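Long-range contacts in beta-2-microglobulin (PDB 4M9O), which forms the light subunit of class I major histocompatibility complexes and so takes part in presenting peptide antigens to the immune system: residues P7-Y12 with K91-E96; L25-S30 with Y80-R85; S31-D36 with W62-T67. All blocks are in the same frame, centred on the assembly; numbering follows the deposited sequence.

Contact 1 (P7-Y12 with K91-E96); sequences PKVHVY and KKFSWE
Two edge strands, one from each sheet of an immunoglobulin C1-type beta sandwich, face each other here across the gap between the sheets: strand 8-12 belongs to one, strand 91-94 to the other. Their axes run in roughly the same direction, 35° apart, and come within 7.2 Å. No direct hydrogen bond joins them; apolar side chains and two waters do. Phe93 lays its ring flat beneath Val9, whose CB stands 3.9 Å from the ring centroid and almost on the ring normal, a CH-pi contact. Val9 CG1 lies over the CD2 side of that ring, 3.8 Å from Phe93 CD2, while Val9 CG2 sits near CE2 and CZ. Two residues further along, Val11 CG2 meets Phe93 CB at 3.7 Å, and Val11 CG1, placed anti to the backbone N (chi1 -163°), turns to Trp95 CB instead. An alanine in place of Phe93 would remove the platform under Val9 CB, CG1 and CG2 and probably open a gap between the sheet edges, while the contacts of Val11 CG2 with the CB and carbonyl O would remain. The indole of Trp95, which also meets Phe72 edge-to-face, brings its CD1 to 4.0 Å from Tyr12 CA. Water closes each end of the seam. One molecule links Pro7 O to the ammonium group of Lys91; the other donates to Val11 O at 2.8 Å and accepts from Glu96 N at 3.1 Å.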
loop_
_atom_site.group_PDB
_atom_site.type_symbol
_atom_site.label_atom_id
_atom_site.label_comp_id
_atom_site.label_asym_id
_atom_site.label_seq_id
_atom_site.Cartn_x
_atom_site.Cartn_y
_atom_site.Cartn_z
ATOM N N PRO A 7 -5.038 -5.527 -10.064
ATOM C CA PRO A 7 -5.311 -4.740 -8.884
ATOM C C PRO A 7 -5.314 -3.254 -9.164
ATOM O O PRO A 7 -4.566 -2.800 -9.954
ATOM C CB PRO A 7 -4.173 -5.116 -7.958
ATOM C CG PRO A 7 -3.437 -6.160 -8.599
ATOM C CD PRO A 7 -3.719 -6.131 -10.002
ATOM N N LYS A 8 -6.188 -2.528 -8.516
ATOM C CA LYS A 8 -6.124 -1.083 -8.495
ATOM C C LYS A 8 -5.466 -0.745 -7.175
ATOM O O LYS A 8 -5.920 -1.146 -6.172
ATOM C CB LYS A 8 -7.501 -0.438 -8.575
ATOM C CG LYS A 8 -8.322 -0.843 -9.733
ATOM C CD LYS A 8 -9.690 -0.332 -9.656
ATOM C CE LYS A 8 -10.429 -0.362 -10.992
ATOM N NZ LYS A 8 -9.633 -0.583 -12.219
ATOM N N VAL A 9 -4.380 -0.010 -7.224
ATOM C CA VAL A 9 -3.578 0.315 -6.070
ATOM C C VAL A 9 -3.415 1.800 -5.844
ATOM O O VAL A 9 -3.158 2.533 -6.758
ATOM C CB VAL A 9 -2.173 -0.271 -6.199
ATOM C CG1 VAL A 9 -1.351 -0.003 -5.017
ATOM C CG2 VAL A 9 -2.202 -1.704 -6.520
ATOM N N HIS A 10 -3.585 2.199 -4.600
ATOM C CA HIS A 10 -3.377 3.540 -4.146
ATOM C C HIS A 10 -2.491 3.617 -2.906
ATOM O O HIS A 10 -2.709 2.936 -1.970
ATOM C CB HIS A 10 -4.708 4.204 -3.875
ATOM C CG HIS A 10 -5.682 4.105 -5.000
ATOM N ND1 HIS A 10 -5.774 5.058 -5.970
ATOM C CD2 HIS A 10 -6.577 3.154 -5.324
ATOM C CE1 HIS A 10 -6.689 4.711 -6.840
ATOM N NE2 HIS A 10 -7.206 3.569 -6.460
ATOM N N VAL A 11 -1.486 4.463 -2.949
ATOM C CA VAL A 11 -0.650 4.794 -1.803
ATOM C C VAL A 11 -0.877 6.238 -1.342
ATOM O O VAL A 11 -0.841 7.129 -2.120
ATOM C CB VAL A 11 0.807 4.548 -2.070
ATOM C CG1 VAL A 11 1.575 4.495 -0.825
ATOM C CG2 VAL A 11 0.988 3.338 -2.814
ATOM N N TYR A 12 -1.147 6.421 -0.070
ATOM C CA TYR A 12 -1.535 7.674 0.484
ATOM C C TYR A 12 -1.279 7.739 1.966
ATOM O O TYR A 12 -1.230 6.757 2.616
ATOM C CB TYR A 12 -3.011 7.993 0.177
ATOM C CG TYR A 12 -3.988 6.936 0.548
ATOM C CD1 TYR A 12 -4.364 5.991 -0.352
ATOM C CD2 TYR A 12 -4.527 6.879 1.803
ATOM C CE1 TYR A 12 -5.231 5.039 -0.039
ATOM C CE2 TYR A 12 -5.423 5.893 2.139
ATOM C CZ TYR A 12 -5.759 4.963 1.208
ATOM O OH TYR A 12 -6.635 3.997 1.487
ATOM N N LYS A 91 4.664 -5.145 -8.769
ATOM C CA LYS A 91 4.628 -3.744 -9.136
ATOM C C LYS A 91 4.832 -2.824 -7.922
ATOM O O LYS A 91 4.342 -3.086 -6.891
ATOM C CB LYS A 91 3.310 -3.410 -9.775
ATOM C CG LYS A 91 3.078 -4.005 -11.088
ATOM C CD LYS A 91 2.164 -3.112 -11.824
ATOM C CE LYS A 91 1.634 -3.730 -13.052
ATOM N NZ LYS A 91 0.278 -3.209 -13.218
ATOM N N LYS A 92 5.542 -1.735 -8.108
ATOM C CA LYS A 92 5.871 -0.810 -7.056
ATOM C C LYS A 92 5.172 0.537 -7.220
ATOM O O LYS A 92 5.126 1.072 -8.288
ATOM C CB LYS A 92 7.371 -0.620 -6.987
ATOM C CG LYS A 92 8.138 -1.866 -6.894
ATOM C CD LYS A 92 8.335 -2.226 -5.493
ATOM C CE LYS A 92 9.711 -2.743 -5.221
ATOM N NZ LYS A 92 9.739 -4.164 -4.846
ATOM N N PHE A 93 4.593 1.039 -6.158
ATOM C CA PHE A 93 3.859 2.286 -6.208
ATOM C C PHE A 93 4.406 3.265 -5.181
ATOM O O PHE A 93 4.403 3.018 -4.031
ATOM C CB PHE A 93 2.366 2.035 -6.030
ATOM C CG PHE A 93 1.797 1.079 -7.022
ATOM C CD1 PHE A 93 1.119 1.528 -8.116
ATOM C CD2 PHE A 93 1.985 -0.261 -6.901
ATOM C CE1 PHE A 93 0.620 0.678 -9.017
ATOM C CE2 PHE A 93 1.475 -1.099 -7.809
ATOM C CZ PHE A 93 0.802 -0.619 -8.876
ATOM N N SER A 94 4.906 4.377 -5.659
ATOM C CA SER A 94 5.510 5.391 -4.814
ATOM C C SER A 94 4.534 6.346 -4.134
ATOM O O SER A 94 3.597 6.722 -4.705
ATOM C CB SER A 94 6.530 6.191 -5.610
ATOM O OG SER A 94 7.608 5.407 -6.023
ATOM N N TRP A 95 4.792 6.725 -2.910
ATOM C CA TRP A 95 4.047 7.778 -2.265
ATOM C C TRP A 95 4.659 9.086 -2.753
ATOM O O TRP A 95 5.803 9.323 -2.568
ATOM C CB TRP A 95 4.117 7.684 -0.755
ATOM C CG TRP A 95 3.397 8.778 -0.031
ATOM C CD1 TRP A 95 2.119 9.123 -0.171
ATOM C CD2 TRP A 95 3.933 9.646 0.944
ATOM N NE1 TRP A 95 1.811 10.133 0.637
ATOM C CE2 TRP A 95 2.913 10.490 1.340
ATOM C CE3 TRP A 95 5.192 9.800 1.522
ATOM C CZ2 TRP A 95 3.099 11.471 2.285
ATOM C CZ3 TRP A 95 5.358 10.762 2.452
ATOM C CH2 TRP A 95 4.318 11.585 2.829
ATOM N N GLU A 96 3.828 9.893 -3.374
ATOM C CA GLU A 96 4.205 11.107 -4.048
ATOM C C GLU A 96 3.413 12.280 -3.495
ATOM O O GLU A 96 2.444 12.662 -4.077
ATOM C CB GLU A 96 3.872 10.985 -5.538
ATOM C CG GLU A 96 4.773 10.083 -6.358
ATOM C CD GLU A 96 4.324 9.867 -7.816
ATOM O OE1 GLU A 96 3.282 10.397 -8.231
ATOM O OE2 GLU A 96 5.024 9.157 -8.565
HETATM O O HOH W 1 -1.884 -3.012 -11.109
HETATM O O HOH W 2 0.934 8.749 -3.565
#

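Contact 2 (L25-S30 with Y80-R85); sequences LICYVS and YTCSVR
A covalent bond dominates this contact: Cys27 SG and Cys82 SG form a disulfide, modelled at 1.9 Å with a chi3 of -71°. Both sulfurs lie anti to their own backbone N (chi1 -175° for Cys27), which sends each across the interior toward the other, and the CA atoms of the two cysteines are 6.3 Å apart, closer than those of the flanking pairs. This is the intersheet disulfide of the immunoglobulin fold, joining strand 23-30 of one sheet to strand 80-86 of the other at the heart of the sandwich; the two segments run in a similar direction, their axes 26° apart. The remaining interactions are apolar, and all the residues that touch are buried. On one side of the disulfide, Leu25 reaches obliquely over the start of the Tyr80 side chain: its CD2 branch meets Tyr80 CB at 3.8 Å and lies about as near to CD1 of the ring. On the other side, Val29 and Val84 approach tip to tip, their CG2 methyls 4.1 Å apart. Val84 CG2 also comes to 4.4 Å from Cys27 SG, while Val9 and Val11 of strand 8-13 pack against Cys27 and Cys82 respectively.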
loop_
_atom_site.group_PDB
_atom_site.type_symbol
_atom_site.label_atom_id
_atom_site.label_comp_id
_atom_site.label_asym_id
_atom_site.label_seq_id
_atom_site.Cartn_x
_atom_site.Cartn_y
_atom_site.Cartn_z
ATOM N N LEU A 25 1.021 5.775 6.895
ATOM C CA LEU A 25 1.191 5.429 5.508
ATOM C C LEU A 25 0.261 4.262 5.161
ATOM O O LEU A 25 0.203 3.302 5.862
ATOM C CB LEU A 25 2.656 5.156 5.151
ATOM C CG LEU A 25 3.010 4.896 3.679
ATOM C CD1 LEU A 25 2.796 6.028 2.799
ATOM C CD2 LEU A 25 4.373 4.301 3.441
ATOM N N ILE A 26 -0.486 4.407 4.094
ATOM C CA ILE A 26 -1.503 3.452 3.671
ATOM C C ILE A 26 -1.405 2.980 2.229
ATOM O O ILE A 26 -1.242 3.764 1.368
ATOM C CB ILE A 26 -2.910 4.029 3.899
ATOM C CG1 ILE A 26 -3.045 4.597 5.296
ATOM C CG2 ILE A 26 -3.961 3.032 3.606
ATOM C CD1 ILE A 26 -3.999 5.688 5.441
ATOM N N CYS A 27 -1.519 1.688 1.995
ATOM C CA CYS A 27 -1.597 1.113 0.671
ATOM C C CYS A 27 -2.870 0.327 0.548
ATOM O O CYS A 27 -3.051 -0.606 1.216
ATOM C CB CYS A 27 -0.429 0.194 0.374
ATOM S SG CYS A 27 -0.318 -0.499 -1.277
ATOM N N TYR A 28 -3.728 0.729 -0.343
ATOM C CA TYR A 28 -5.022 0.127 -0.545
ATOM C C TYR A 28 -5.093 -0.544 -1.887
ATOM O O TYR A 28 -4.813 0.044 -2.885
ATOM C CB TYR A 28 -6.109 1.159 -0.409
ATOM C CG TYR A 28 -7.500 0.692 -0.690
ATOM C CD1 TYR A 28 -8.200 -0.016 0.231
ATOM C CD2 TYR A 28 -8.141 1.035 -1.859
ATOM C CE1 TYR A 28 -9.458 -0.397 -0.009
ATOM C CE2 TYR A 28 -9.395 0.644 -2.106
ATOM C CZ TYR A 28 -10.053 -0.068 -1.174
ATOM O OH TYR A 28 -11.286 -0.474 -1.360
ATOM N N VAL A 29 -5.458 -1.810 -1.864
ATOM C CA VAL A 29 -5.509 -2.631 -3.031
ATOM C C VAL A 29 -6.889 -3.234 -3.255
ATOM O O VAL A 29 -7.489 -3.760 -2.386
ATOM C CB VAL A 29 -4.472 -3.711 -3.017
ATOM C CG1 VAL A 29 -4.517 -4.439 -4.274
ATOM C CG2 VAL A 29 -3.130 -3.172 -2.797
ATOM N N SER A 30 -7.368 -3.100 -4.465
ATOM C CA SER A 30 -8.720 -3.404 -4.754
ATOM C C SER A 30 -8.995 -3.930 -6.145
ATOM O O SER A 30 -8.262 -3.708 -7.011
ATOM C CB SER A 30 -9.539 -2.142 -4.513
ATOM O OG SER A 30 -10.873 -2.390 -4.714
ATOM N N TYR A 80 9.219 6.247 0.101
ATOM C CA TYR A 80 8.261 5.256 0.563
ATOM C C TYR A 80 7.491 4.673 -0.595
ATOM O O TYR A 80 6.974 5.376 -1.393
ATOM C CB TYR A 80 7.307 5.819 1.592
ATOM C CG TYR A 80 7.937 6.273 2.857
ATOM C CD1 TYR A 80 8.083 5.433 3.900
ATOM C CD2 TYR A 80 8.394 7.548 3.000
ATOM C CE1 TYR A 80 8.673 5.840 5.034
ATOM C CE2 TYR A 80 8.990 7.942 4.115
ATOM C CZ TYR A 80 9.115 7.099 5.133
ATOM O OH TYR A 80 9.739 7.525 6.237
ATOM N N THR A 81 7.460 3.361 -0.660
ATOM C CA THR A 81 6.782 2.618 -1.695
ATOM C C THR A 81 5.966 1.429 -1.195
ATOM O O THR A 81 6.251 0.825 -0.186
ATOM C CB THR A 81 7.737 2.105 -2.785
ATOM O OG1 THR A 81 8.592 1.172 -2.208
ATOM C CG2 THR A 81 8.548 3.158 -3.347
ATOM N N CYS A 82 4.949 1.111 -1.959
ATOM C CA CYS A 82 4.107 -0.038 -1.717
ATOM C C CYS A 82 4.378 -1.022 -2.806
ATOM O O CYS A 82 4.350 -0.688 -3.926
ATOM C CB CYS A 82 2.631 0.328 -1.707
ATOM S SG CYS A 82 1.501 -0.974 -1.534
ATOM N N SER A 83 4.657 -2.243 -2.441
ATOM C CA SER A 83 4.962 -3.277 -3.390
ATOM C C SER A 83 3.836 -4.297 -3.450
ATOM O O SER A 83 3.495 -4.833 -2.466
ATOM C CB SER A 83 6.256 -3.927 -2.996
ATOM O OG SER A 83 6.756 -4.812 -3.927
ATOM N N VAL A 84 3.274 -4.524 -4.622
ATOM C CA VAL A 84 2.164 -5.447 -4.813
ATOM C C VAL A 84 2.429 -6.598 -5.800
ATOM O O VAL A 84 2.717 -6.382 -6.927
ATOM C CB VAL A 84 0.901 -4.696 -5.246
ATOM C CG1 VAL A 84 -0.243 -5.584 -5.377
ATOM C CG2 VAL A 84 0.595 -3.567 -4.353
ATOM N N ARG A 85 2.297 -7.823 -5.339
ATOM C CA ARG A 85 2.416 -8.992 -6.162
ATOM C C ARG A 85 1.072 -9.695 -6.393
ATOM O O ARG A 85 0.395 -10.056 -5.486
ATOM C CB ARG A 85 3.453 -9.951 -5.596
ATOM C CG ARG A 85 3.727 -11.196 -6.403
ATOM C CD ARG A 85 5.121 -11.678 -6.194
ATOM N NE ARG A 85 5.551 -12.764 -7.056
ATOM C CZ ARG A 85 6.338 -12.655 -8.114
ATOM N NH1 ARG A 85 6.774 -11.496 -8.532
ATOM N NH2 ARG A 85 6.664 -13.736 -8.776
#

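Contact 3 (S31-D36 with W62-T67); sequences SFHPPD and WQFHLT
Pro35 sits on one face of the Phe64 ring, its CB 3.6 Å from the ring centroid and only 8° off the normal, a CH-pi contact. Phe64 in turn sets its CB over a face of the Phe32 ring, 3.8 Å from Phe32 CZ, and the two phenylalanine side chains cross at about a right angle. His33 also stands across Phe64, pointing ND1 at its edge, while CE1 at the His33 ring edge makes a short contact, not a bond, with Trp62 O. Ser31 N donates to Phe64 O at 3.1 Å, and Ser31 OG accepts from Gln63 NE2 at 3.2 Å in a fairly straight bond (161° at the hydrogen), the hydroxyl lying close to the amide plane. The Gln63 chain makes this reach by running extended, with CG anti to the backbone N (chi1 -165°). A water fills in beside them, donating to both Phe32 O and Trp62 O and accepting from Phe64 N. Phe58 stacks with Phe64, tying the group to strand 52-59. Trp62 and Gln63 both face Glu59 in a classic beta bulge. The arrangement is the B-C loop (between strands 23-30 and 38-43), with its cis peptide bond before Pro34, packed on the start of strand E (63-72), as in other beta-2-microglobulins.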
loop_
_atom_site.group_PDB
_atom_site.type_symbol
_atom_site.label_atom_id
_atom_site.label_comp_id
_atom_site.label_asym_id
_atom_site.label_seq_id
_atom_site.Cartn_x
_atom_site.Cartn_y
_atom_site.Cartn_z
ATOM N N SER A 31 -10.123 -4.580 -6.298
ATOM C CA SER A 31 -10.681 -5.059 -7.556
ATOM C C SER A 31 -9.867 -6.040 -8.387
ATOM O O SER A 31 -9.884 -5.976 -9.556
ATOM C CB SER A 31 -11.067 -3.882 -8.429
ATOM O OG SER A 31 -11.759 -2.935 -7.718
ATOM N N PHE A 32 -9.169 -6.935 -7.740
ATOM C CA PHE A 32 -8.310 -7.871 -8.391
ATOM C C PHE A 32 -8.972 -9.211 -8.356
ATOM O O PHE A 32 -9.701 -9.466 -7.479
ATOM C CB PHE A 32 -6.954 -7.947 -7.699
ATOM C CG PHE A 32 -7.053 -7.997 -6.219
ATOM C CD1 PHE A 32 -7.094 -9.171 -5.569
ATOM C CD2 PHE A 32 -7.158 -6.848 -5.475
ATOM C CE1 PHE A 32 -7.203 -9.207 -4.229
ATOM C CE2 PHE A 32 -7.286 -6.908 -4.163
ATOM C CZ PHE A 32 -7.314 -8.102 -3.546
ATOM N N HIS A 33 -8.713 -10.011 -9.378
ATOM C CA HIS A 33 -9.098 -11.415 -9.536
ATOM C C HIS A 33 -7.897 -12.153 -10.167
ATOM O O HIS A 33 -7.418 -11.732 -11.159
ATOM C CB HIS A 33 -10.218 -11.577 -10.542
ATOM C CG HIS A 33 -11.476 -10.869 -10.228
ATOM N ND1 HIS A 33 -12.138 -11.009 -9.046
ATOM C CD2 HIS A 33 -12.256 -10.096 -10.995
ATOM C CE1 HIS A 33 -13.256 -10.336 -9.082
ATOM N NE2 HIS A 33 -13.342 -9.753 -10.250
ATOM N N PRO A 34 -7.450 -13.276 -9.635
ATOM C CA PRO A 34 -7.967 -13.916 -8.442
ATOM C C PRO A 34 -7.581 -13.261 -7.114
ATOM O O PRO A 34 -6.659 -12.516 -7.152
ATOM C CB PRO A 34 -7.340 -15.307 -8.549
ATOM C CG PRO A 34 -6.145 -15.108 -9.253
ATOM C CD PRO A 34 -6.344 -14.050 -10.207
ATOM N N PRO A 35 -8.127 -13.731 -6.033
ATOM C CA PRO A 35 -7.908 -13.124 -4.743
ATOM C C PRO A 35 -6.575 -13.452 -4.095
ATOM O O PRO A 35 -6.485 -13.219 -2.964
ATOM C CB PRO A 35 -9.094 -13.611 -3.922
ATOM C CG PRO A 35 -9.521 -14.772 -4.581
ATOM C CD PRO A 35 -9.318 -14.569 -6.010
ATOM N N ASP A 36 -5.611 -14.037 -4.767
ATOM C CA ASP A 36 -4.304 -14.238 -4.176
ATOM C C ASP A 36 -3.422 -13.058 -4.475
ATOM O O ASP A 36 -3.169 -12.755 -5.588
ATOM C CB ASP A 36 -3.652 -15.517 -4.682
ATOM C CG ASP A 36 -3.995 -16.722 -3.843
ATOM O OD1 ASP A 36 -4.184 -16.591 -2.641
ATOM O OD2 ASP A 36 -4.041 -17.827 -4.362
ATOM N N TRP A 62 -18.200 -9.713 -6.061
ATOM C CA TRP A 62 -17.158 -9.522 -7.036
ATOM C C TRP A 62 -15.897 -8.813 -6.526
ATOM O O TRP A 62 -14.839 -9.001 -7.032
ATOM C CB TRP A 62 -17.698 -8.801 -8.252
ATOM C CG TRP A 62 -17.815 -7.385 -8.088
ATOM C CD1 TRP A 62 -18.833 -6.739 -7.562
ATOM C CD2 TRP A 62 -16.869 -6.417 -8.439
ATOM N NE1 TRP A 62 -18.610 -5.427 -7.551
ATOM C CE2 TRP A 62 -17.391 -5.198 -8.096
ATOM C CE3 TRP A 62 -15.609 -6.463 -9.003
ATOM C CZ2 TRP A 62 -16.714 -4.040 -8.282
ATOM C CZ3 TRP A 62 -14.956 -5.322 -9.198
ATOM C CH2 TRP A 62 -15.492 -4.121 -8.830
ATOM N N GLN A 63 -16.042 -7.952 -5.553
ATOM C CA GLN A 63 -14.946 -7.106 -5.165
ATOM C C GLN A 63 -14.123 -7.505 -3.948
ATOM O O GLN A 63 -14.592 -7.576 -2.871
ATOM C CB GLN A 63 -15.381 -5.664 -5.061
ATOM C CG GLN A 63 -14.215 -4.736 -5.026
ATOM C CD GLN A 63 -14.605 -3.329 -4.830
ATOM O OE1 GLN A 63 -15.334 -3.014 -3.930
ATOM N NE2 GLN A 63 -14.118 -2.474 -5.663
ATOM N N PHE A 64 -12.871 -7.727 -4.185
ATOM C CA PHE A 64 -11.930 -8.034 -3.159
ATOM C C PHE A 64 -11.152 -6.760 -2.808
ATOM O O PHE A 64 -10.819 -6.018 -3.662
ATOM C CB PHE A 64 -10.986 -9.136 -3.641
ATOM C CG PHE A 64 -11.629 -10.505 -3.784
ATOM C CD1 PHE A 64 -11.886 -11.269 -2.705
ATOM C CD2 PHE A 64 -11.902 -11.031 -5.004
ATOM C CE1 PHE A 64 -12.439 -12.475 -2.846
ATOM C CE2 PHE A 64 -12.449 -12.242 -5.115
ATOM C CZ PHE A 64 -12.719 -12.951 -4.056
ATOM N N HIS A 65 -10.876 -6.541 -1.543
ATOM C CA HIS A 65 -10.001 -5.478 -1.136
ATOM C C HIS A 65 -9.177 -5.728 0.120
ATOM O O HIS A 65 -9.570 -6.429 0.985
ATOM C CB HIS A 65 -10.671 -4.103 -1.110
ATOM C CG HIS A 65 -11.737 -3.967 -0.095
ATOM N ND1 HIS A 65 -11.489 -3.564 1.193
ATOM C CD2 HIS A 65 -13.057 -4.188 -0.169
ATOM C CE1 HIS A 65 -12.616 -3.525 1.865
ATOM N NE2 HIS A 65 -13.585 -3.894 1.058
ATOM N N LEU A 66 -8.023 -5.124 0.145
ATOM C CA LEU A 66 -7.070 -5.272 1.184
ATOM C C LEU A 66 -6.366 -3.955 1.466
ATOM O O LEU A 66 -6.059 -3.247 0.578
ATOM C CB LEU A 66 -6.068 -6.307 0.720
ATOM C CG LEU A 66 -5.216 -7.087 1.676
ATOM C CD1 LEU A 66 -6.048 -7.928 2.569
ATOM C CD2 LEU A 66 -4.260 -7.961 0.910
ATOM N N THR A 67 -6.076 -3.695 2.718
ATOM C CA THR A 67 -5.348 -2.524 3.141
ATOM C C THR A 67 -4.139 -2.818 4.030
ATOM O O THR A 67 -4.240 -3.502 4.972
ATOM C CB THR A 67 -6.285 -1.553 3.856
ATOM O OG1 THR A 67 -7.292 -1.139 2.962
ATOM C CG2 THR A 67 -5.569 -0.366 4.373
HETATM O O HOH W 3 -12.023 -7.901 -6.991
#

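Overall arrangement
Contacts 1 and 2 lie side by side in the sandwich, their centres about 5 Å apart, whereas contact 3 sits about 15 Å from the centre of contact 1 and 13 Å from that of contact 2. Both of the first two bridge the two sheets of the sandwich: strands 8-13 and 23-30 are neighbours in one, 80-86 and 89-94 in the other. Contact 3 sets the loop after strand 23-30 against strand 63-72, which neighbours 23-30 in that first sheet and pairs with it through Val29 N and Leu66 O. Along the chain the contacts are nested, 3 inside 2 inside 1, so the first and last strands face each other beside the disulfide, while contact 3 lies toward one end of the sandwich.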